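Local coordinates for protein NAD-dependent epimerase/dehydratase (Methylobacillus flagellatus KT, PDB 3GPI) that is of unproven function but belongs to the NAD-dependent epimerase/dehydratase family and probably binds a dinucleotide cofactor in a Rossmann-type domain, at residues Arg162-Met165 / Ile166-Ala169; Pro217-Val220 / His221-Leu224; Ala252-Ala256 / Ser257-Leu261. One frame throughout, in Å; residues are numbered along the deposited sequence. Where two conformers were deposited one is given.

Interaction 1. Residues Arg162-Met165 / Ile166-Ala169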
loop_
_atom_site.group_PDB
_atom_site.type_symbol
_atom_site.label_atom_id
_atom_site.label_comp_id
_atom_site.label_asym_id
_atom_site.label_seq_id
_atom_site.Cartn_x
_atom_site.Cartn_y
_atom_site.Cartn_z
ATOM N N ARG A 162 -9.003 -5.743 -6.999
ATOM C CA ARG A 162 -8.536 -4.452 -7.541
ATOM C C ARG A 162 -8.173 -4.638 -9.004
ATOM O O ARG A 162 -7.007 -4.534 -9.408
ATOM C CB ARG A 162 -7.353 -3.915 -6.749
ATOM C CG ARG A 162 -7.748 -3.425 -5.374
ATOM C CD ARG A 162 -6.501 -3.131 -4.635
ATOM N NE ARG A 162 -6.683 -2.854 -3.221
ATOM C CZ ARG A 162 -6.738 -1.640 -2.687
ATOM N NH1 ARG A 162 -6.698 -0.545 -3.450
ATOM N NH2 ARG A 162 -6.862 -1.520 -1.371
ATOM N N LEU A 163 -9.205 -4.935 -9.787
ATOM C CA LEU A 163 -9.069 -5.261 -11.199
ATOM C C LEU A 163 -9.576 -4.160 -12.136
ATOM O O LEU A 163 -9.862 -4.433 -13.325
ATOM C CB LEU A 163 -9.825 -6.571 -11.512
ATOM C CG LEU A 163 -9.394 -7.775 -10.666
ATOM C CD1 LEU A 163 -10.312 -8.969 -10.978
ATOM C CD2 LEU A 163 -7.944 -8.187 -10.871
ATOM N N ARG A 164 -9.660 -2.916 -11.648
ATOM C CA ARG A 164 -10.117 -1.803 -12.494
ATOM C C ARG A 164 -9.401 -1.706 -13.848
ATOM O O ARG A 164 -10.046 -1.434 -14.854
ATOM C CB ARG A 164 -10.069 -0.446 -11.815
ATOM C CG ARG A 164 -10.857 0.582 -12.595
ATOM C CD ARG A 164 -10.946 1.918 -11.896
ATOM N NE ARG A 164 -11.068 2.986 -12.889
ATOM C CZ ARG A 164 -12.214 3.429 -13.399
ATOM N NH1 ARG A 164 -13.371 2.916 -13.005
ATOM N NH2 ARG A 164 -12.198 4.414 -14.294
ATOM N N MET A 165 -8.086 -1.898 -13.910
ATOM C CA MET A 165 -7.374 -1.746 -15.178
ATOM C C MET A 165 -7.811 -2.825 -16.169
ATOM O O MET A 165 -7.895 -2.589 -17.385
ATOM C CB MET A 165 -5.847 -1.818 -14.988
ATOM C CG MET A 165 -5.162 -0.537 -14.437
ATOM S SD MET A 165 -5.455 1.021 -15.344
ATOM C CE MET A 165 -6.845 1.571 -14.383
ATOM N N ILE A 166 -8.058 -4.026 -15.648
ATOM C CA ILE A 166 -8.525 -5.148 -16.491
ATOM C C ILE A 166 -9.884 -4.825 -17.091
ATOM O O ILE A 166 -10.092 -5.065 -18.301
ATOM C CB ILE A 166 -8.569 -6.484 -15.711
ATOM C CG1 ILE A 166 -7.149 -6.996 -15.510
ATOM C CG2 ILE A 166 -9.420 -7.575 -16.428
ATOM C CD1 ILE A 166 -7.058 -8.237 -14.645
ATOM N N ARG A 167 -10.772 -4.265 -16.279
ATOM C CA ARG A 167 -12.103 -3.909 -16.789
ATOM C C ARG A 167 -11.998 -2.729 -17.744
ATOM O O ARG A 167 -12.594 -2.790 -18.832
ATOM C CB ARG A 167 -13.082 -3.622 -15.640
ATOM C CG ARG A 167 -13.390 -4.881 -14.810
ATOM C CD ARG A 167 -14.455 -4.589 -13.756
ATOM N NE ARG A 167 -14.123 -3.431 -12.911
ATOM C CZ ARG A 167 -13.502 -3.503 -11.736
ATOM N NH1 ARG A 167 -13.113 -4.662 -11.218
ATOM N NH2 ARG A 167 -13.262 -2.401 -11.075
ATOM N N GLN A 168 -11.237 -1.692 -17.397
ATOM C CA GLN A 168 -11.127 -0.528 -18.249
ATOM C C GLN A 168 -10.525 -0.916 -19.619
ATOM O O GLN A 168 -10.862 -0.327 -20.650
ATOM C CB GLN A 168 -10.256 0.540 -17.630
ATOM C CG GLN A 168 -10.260 1.853 -18.462
ATOM C CD GLN A 168 -9.650 3.076 -17.800
ATOM O OE1 GLN A 168 -8.639 3.011 -17.084
ATOM N NE2 GLN A 168 -10.243 4.222 -18.099
ATOM N N ALA A 169 -9.618 -1.874 -19.635
ATOM C CA ALA A 169 -8.986 -2.314 -20.875
ATOM C C ALA A 169 -9.997 -2.922 -21.848
ATOM O O ALA A 169 -9.728 -2.996 -23.037
ATOM C CB ALA A 169 -7.897 -3.336 -20.549
HETATM O O HOH W 1 -11.965 -4.646 -8.766
#
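The side chains of Leu163 and Ile166 run alongside each other, with CD2 of Leu163 3.9 Å from CD1 of Ile166, an apolar pair on the packed flank of a short helix. Leu163 is the N-cap residue; its carbonyl opens the first turn by accepting from Arg167 N at 3.1 Å. Gln168 N then bonds to Arg164 O at 2.8 Å and Ala169 N to Met165 O at 2.9 Å, so the small helix is held by consecutive i to i+4 bonds.

Met165 and Gln168 share the inner flank. Met165 is modelled in two conformers, so the detail of its approach to the Gln168 amide is doubtful, but a flexible thioether can fit itself against Leu223 and Leu227 of helix 220-230.

The outer side is looser and charged. Arg167 bends back at chi3 (-53°) and lays one face of its guanidinium over the start of the helix, NH2 standing 3.5 Å from Arg164 CA. One water, in the guanidinium plane, accepts from both Arg167 NH1 and Leu163 N, giving the amide of the N-cap residue a partner. The long chain of Arg164 is exposed.

Helix 164-168 follows strand 149-158 and precedes strand 181-186 in a beta-alpha-beta unit, with Leu163 and Ile166 against helix 266-277 and Met165 and Gln168 against helix 220-230.

Interaction 2. Residues Pro217-Val220 / His221-Leu224; sequences PLPV and HDLL
Leu218 and Pro219 are extended, and from Val220 the backbone turns into a helix whose first turn closes on Pro219 O, the acceptor of a 3.3 Å bond from Leu223 N and a weak one from Asp222 N. Leu224 N follows with a straighter bond to Val220 O, 2.9 Å long with an N-H...O angle of 166°.

Leu218 reaches across this turn. With CG set between its backbone N and carbonyl carbon (chi1 74°), the side chain meets Leu223 at about a right angle, CD1 lying 3.6 Å from Leu223 N and 3.9 Å from Leu223 CB. An alanine here would lack both methyls and is likely to open a gap beside the first helical turn, leaving Leu223 CB without this apolar cover. On another flank Val220 and Leu224 extend in company, CG2 of Val220 4.0 Å from CD1 of Leu224; these branched chains suit a buried helix side. Asp222 brings OD2 to 3.5 Å from CD of Pro219, whose ring restricts phi at the N-cap but offers no side-chain cap. The His221 amide is met from outside, by Asn179 OD1, and the buried imidazole is fixed by a bond from NE2 to Pro176 O.

The arrangement is a strand-to-helix junction: the short strand 218-219 pairs antiparallel with strand 181-186 at the sheet margin, and the chain passes directly into helix 220-230.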
loop_
_atom_site.group_PDB
_atom_site.type_symbol
_atom_site.label_atom_id
_atom_site.label_comp_id
_atom_site.label_asym_id
_atom_site.label_seq_id
_atom_site.Cartn_x
_atom_site.Cartn_y
_atom_site.Cartn_z
ATOM N N PRO A 217 7.237 1.246 -14.192
ATOM C CA PRO A 217 6.181 2.208 -14.501
ATOM C C PRO A 217 5.944 2.186 -16.014
ATOM O O PRO A 217 6.844 1.935 -16.802
ATOM C CB PRO A 217 6.775 3.555 -14.070
ATOM C CG PRO A 217 8.168 3.311 -13.614
ATOM C CD PRO A 217 8.503 1.875 -13.775
ATOM N N LEU A 218 4.725 2.495 -16.420
ATOM C CA LEU A 218 4.478 2.614 -17.859
ATOM C C LEU A 218 3.348 3.580 -18.099
ATOM O O LEU A 218 2.522 3.829 -17.220
ATOM C CB LEU A 218 4.223 1.256 -18.584
ATOM C CG LEU A 218 2.866 0.578 -18.349
ATOM C CD1 LEU A 218 2.785 -0.746 -19.194
ATOM C CD2 LEU A 218 2.671 0.227 -16.886
ATOM N N PRO A 219 3.305 4.134 -19.308
ATOM C CA PRO A 219 2.197 5.011 -19.640
ATOM C C PRO A 219 0.890 4.220 -19.639
ATOM O O PRO A 219 0.875 3.047 -20.062
ATOM C CB PRO A 219 2.531 5.453 -21.079
ATOM C CG PRO A 219 4.014 5.317 -21.194
ATOM C CD PRO A 219 4.283 4.041 -20.397
ATOM N N VAL A 220 -0.186 4.855 -19.200
ATOM C CA VAL A 220 -1.455 4.150 -18.986
ATOM C C VAL A 220 -1.953 3.489 -20.294
ATOM O O VAL A 220 -2.509 2.409 -20.275
ATOM C CB VAL A 220 -2.527 5.061 -18.318
ATOM C CG1 VAL A 220 -3.000 6.196 -19.261
ATOM C CG2 VAL A 220 -3.685 4.261 -17.778
ATOM N N HIS A 221 -1.734 4.137 -21.431
ATOM C CA HIS A 221 -2.174 3.531 -22.681
ATOM C C HIS A 221 -1.415 2.284 -23.044
ATOM O O HIS A 221 -1.973 1.396 -23.658
ATOM C CB HIS A 221 -2.140 4.555 -23.852
ATOM C CG HIS A 221 -3.332 5.461 -23.870
ATOM N ND1 HIS A 221 -4.349 5.307 -24.789
ATOM C CD2 HIS A 221 -3.686 6.503 -23.070
ATOM C CE1 HIS A 221 -5.276 6.222 -24.552
ATOM N NE2 HIS A 221 -4.900 6.960 -23.524
ATOM N N ASP A 222 -0.145 2.202 -22.660
ATOM C CA ASP A 222 0.567 0.966 -22.920
ATOM C C ASP A 222 0.017 -0.173 -22.069
ATOM O O ASP A 222 -0.090 -1.307 -22.535
ATOM C CB ASP A 222 2.063 1.119 -22.644
ATOM C CG ASP A 222 2.787 1.959 -23.690
ATOM O OD1 ASP A 222 2.195 2.300 -24.735
ATOM O OD2 ASP A 222 3.954 2.266 -23.412
ATOM N N LEU A 223 -0.345 0.109 -20.828
ATOM C CA LEU A 223 -0.913 -0.917 -19.967
ATOM C C LEU A 223 -2.287 -1.337 -20.490
ATOM O O LEU A 223 -2.561 -2.526 -20.584
ATOM C CB LEU A 223 -1.026 -0.370 -18.536
ATOM C CG LEU A 223 -1.684 -1.335 -17.562
ATOM C CD1 LEU A 223 -0.932 -2.686 -17.448
ATOM C CD2 LEU A 223 -1.798 -0.725 -16.186
ATOM N N LEU A 224 -3.110 -0.361 -20.855
ATOM C CA LEU A 224 -4.460 -0.656 -21.356
ATOM C C LEU A 224 -4.397 -1.461 -22.645
ATOM O O LEU A 224 -5.140 -2.416 -22.764
ATOM C CB LEU A 224 -5.256 0.628 -21.518
ATOM C CG LEU A 224 -5.665 1.313 -20.237
ATOM C CD1 LEU A 224 -6.085 2.759 -20.560
ATOM C CD2 LEU A 224 -6.779 0.523 -19.515
#

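Interaction 3. Residues Ala252-Ala256 / Ser257-Leu261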
loop_
_atom_site.group_PDB
_atom_site.type_symbol
_atom_site.label_atom_id
_atom_site.label_comp_id
_atom_site.label_asym_id
_atom_site.label_seq_id
_atom_site.Cartn_x
_atom_site.Cartn_y
_atom_site.Cartn_z
ATOM N N ALA A 252 14.462 1.523 -6.007
ATOM C CA ALA A 252 15.832 1.137 -5.731
ATOM C C ALA A 252 16.057 0.728 -4.272
ATOM O O ALA A 252 16.770 -0.253 -4.009
ATOM C CB ALA A 252 16.779 2.321 -6.090
ATOM N N ARG A 253 15.539 1.520 -3.343
ATOM C CA ARG A 253 15.716 1.211 -1.906
ATOM C C ARG A 253 15.022 -0.112 -1.523
ATOM O O ARG A 253 15.583 -0.953 -0.835
ATOM C CB ARG A 253 15.226 2.370 -1.021
ATOM C CG ARG A 253 16.244 3.506 -0.765
ATOM C CD ARG A 253 15.740 4.328 0.412
ATOM N NE ARG A 253 16.740 5.254 0.924
ATOM C CZ ARG A 253 17.017 6.434 0.374
ATOM N NH1 ARG A 253 16.387 6.852 -0.733
ATOM N NH2 ARG A 253 17.936 7.198 0.925
ATOM N N LEU A 254 13.813 -0.355 -2.029
ATOM C CA LEU A 254 13.147 -1.622 -1.762
ATOM C C LEU A 254 13.992 -2.786 -2.288
ATOM O O LEU A 254 14.199 -3.781 -1.586
ATOM C CB LEU A 254 11.735 -1.578 -2.398
ATOM C CG LEU A 254 10.914 -2.862 -2.379
ATOM C CD1 LEU A 254 9.416 -2.537 -2.468
ATOM C CD2 LEU A 254 11.338 -3.736 -3.573
ATOM N N LEU A 255 14.547 -2.666 -3.493
ATOM C CA LEU A 255 15.384 -3.731 -4.032
ATOM C C LEU A 255 16.649 -3.903 -3.162
ATOM O O LEU A 255 17.052 -5.053 -2.909
ATOM C CB LEU A 255 15.773 -3.465 -5.492
ATOM C CG LEU A 255 14.585 -3.543 -6.470
ATOM C CD1 LEU A 255 15.023 -3.262 -7.866
ATOM C CD2 LEU A 255 13.930 -4.919 -6.416
ATOM N N ALA A 256 17.229 -2.794 -2.708
ATOM C CA ALA A 256 18.471 -2.850 -1.897
ATOM C C ALA A 256 18.252 -3.464 -0.521
ATOM O O ALA A 256 19.212 -3.893 0.132
ATOM C CB ALA A 256 19.103 -1.456 -1.785
ATOM N N SER A 257 17.000 -3.581 -0.085
ATOM C CA SER A 257 16.689 -4.220 1.203
ATOM C C SER A 257 16.851 -5.708 1.092
ATOM O O SER A 257 16.869 -6.394 2.132
ATOM C CB SER A 257 15.240 -3.940 1.646
ATOM O OG SER A 257 14.327 -4.679 0.823
ATOM N N GLY A 258 16.918 -6.229 -0.136
ATOM C CA GLY A 258 17.013 -7.668 -0.360
ATOM C C GLY A 258 15.670 -8.320 -0.641
ATOM O O GLY A 258 15.631 -9.508 -0.957
ATOM N N TYR A 259 14.590 -7.546 -0.523
ATOM C CA TYR A 259 13.275 -8.103 -0.803
ATOM C C TYR A 259 13.180 -8.502 -2.271
ATOM O O TYR A 259 13.616 -7.754 -3.148
ATOM C CB TYR A 259 12.177 -7.081 -0.441
ATOM C CG TYR A 259 10.815 -7.655 -0.805
ATOM C CD1 TYR A 259 10.261 -8.683 -0.041
ATOM C CD2 TYR A 259 10.113 -7.194 -1.920
ATOM C CE1 TYR A 259 9.038 -9.268 -0.366
ATOM C CE2 TYR A 259 8.886 -7.743 -2.241
ATOM C CZ TYR A 259 8.374 -8.792 -1.493
ATOM O OH TYR A 259 7.199 -9.390 -1.828
ATOM N N GLN A 260 12.594 -9.670 -2.532
ATOM C CA GLN A 260 12.398 -10.166 -3.912
ATOM C C GLN A 260 10.936 -10.074 -4.314
ATOM O O GLN A 260 10.060 -10.688 -3.723
ATOM C CB GLN A 260 12.888 -11.596 -4.073
ATOM C CG GLN A 260 14.407 -11.665 -3.970
ATOM C CD GLN A 260 14.933 -13.070 -4.077
ATOM O OE1 GLN A 260 14.574 -13.940 -3.284
ATOM N NE2 GLN A 260 15.818 -13.295 -5.041
ATOM N N LEU A 261 10.664 -9.240 -5.315
ATOM C CA LEU A 261 9.291 -9.120 -5.771
ATOM C C LEU A 261 8.706 -10.421 -6.309
ATOM O O LEU A 261 9.335 -11.124 -7.123
ATOM C CB LEU A 261 9.207 -8.040 -6.847
ATOM C CG LEU A 261 9.401 -6.600 -6.369
ATOM C CD1 LEU A 261 9.896 -5.695 -7.502
ATOM C CD2 LEU A 261 8.149 -6.001 -5.685
HETATM O O HOH W 2 16.211 -7.288 -3.824
#
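Ser257 OG gives its proton to Leu254 O at 2.6 Å, in the carbonyl plane, while accepting from Tyr259 N at 3.2 Å. The hydroxyl can do both because OG sits between the backbone N and the carbonyl carbon (chi1 72°), turned back over the helix end. Leu254 O takes a second donor, Ser257 N, which approaches from above the carbonyl plane; the same amide makes a weak bond to Arg253 O.

The bond from Tyr259 N makes this an ST turn, placed where helix 252-256 gives way to loop. A small hydroxyl residue suits the place, serving a carbonyl of the last turn and an amide of the departing chain. Gly258 N bonds to Leu255 O at 3.0 Å. Gly258 has a positive phi of 96°, where a side chain would jam against the preceding carbonyl. A water donates to both Leu255 O and Tyr259 O, at 2.6 and 2.7 Å.

Beneath the polar turn, Leu254 CD2 meets the edge of the Tyr259 ring, 4.0 Å from CD2 of Tyr259, and Leu255 CD2 lies 4.2 Å from Leu261 CD1. The phenol OH is bonded to Asp189 OD1, and the Tyr259 ring packs edge-to-face with Phe193 of helix 187-201.

Interactions 1 and 2 form one packed region, their centres 12 Å apart: Met165 CG, in one of its two conformers, lies 3.8 Å from Leu223 CD2, and Gln168 CG 3.9 Å from Leu224 CD2. Bound 1,2-ethanediol, likely a crystallisation additive, comes within about 4 Å of the Met165 side chain and also of that of Leu223; such molecules can mark pockets. Arg162 forms a salt bridge with Asp13, within the Gly10-Gly12-Gly15 pattern, which is consistent with a Rossmann-type dinucleotide site. Interaction 3 stands apart, its centre 27 Å from that of interaction 1 and 23 Å from that of interaction 2; it packs against helix 187-201 instead.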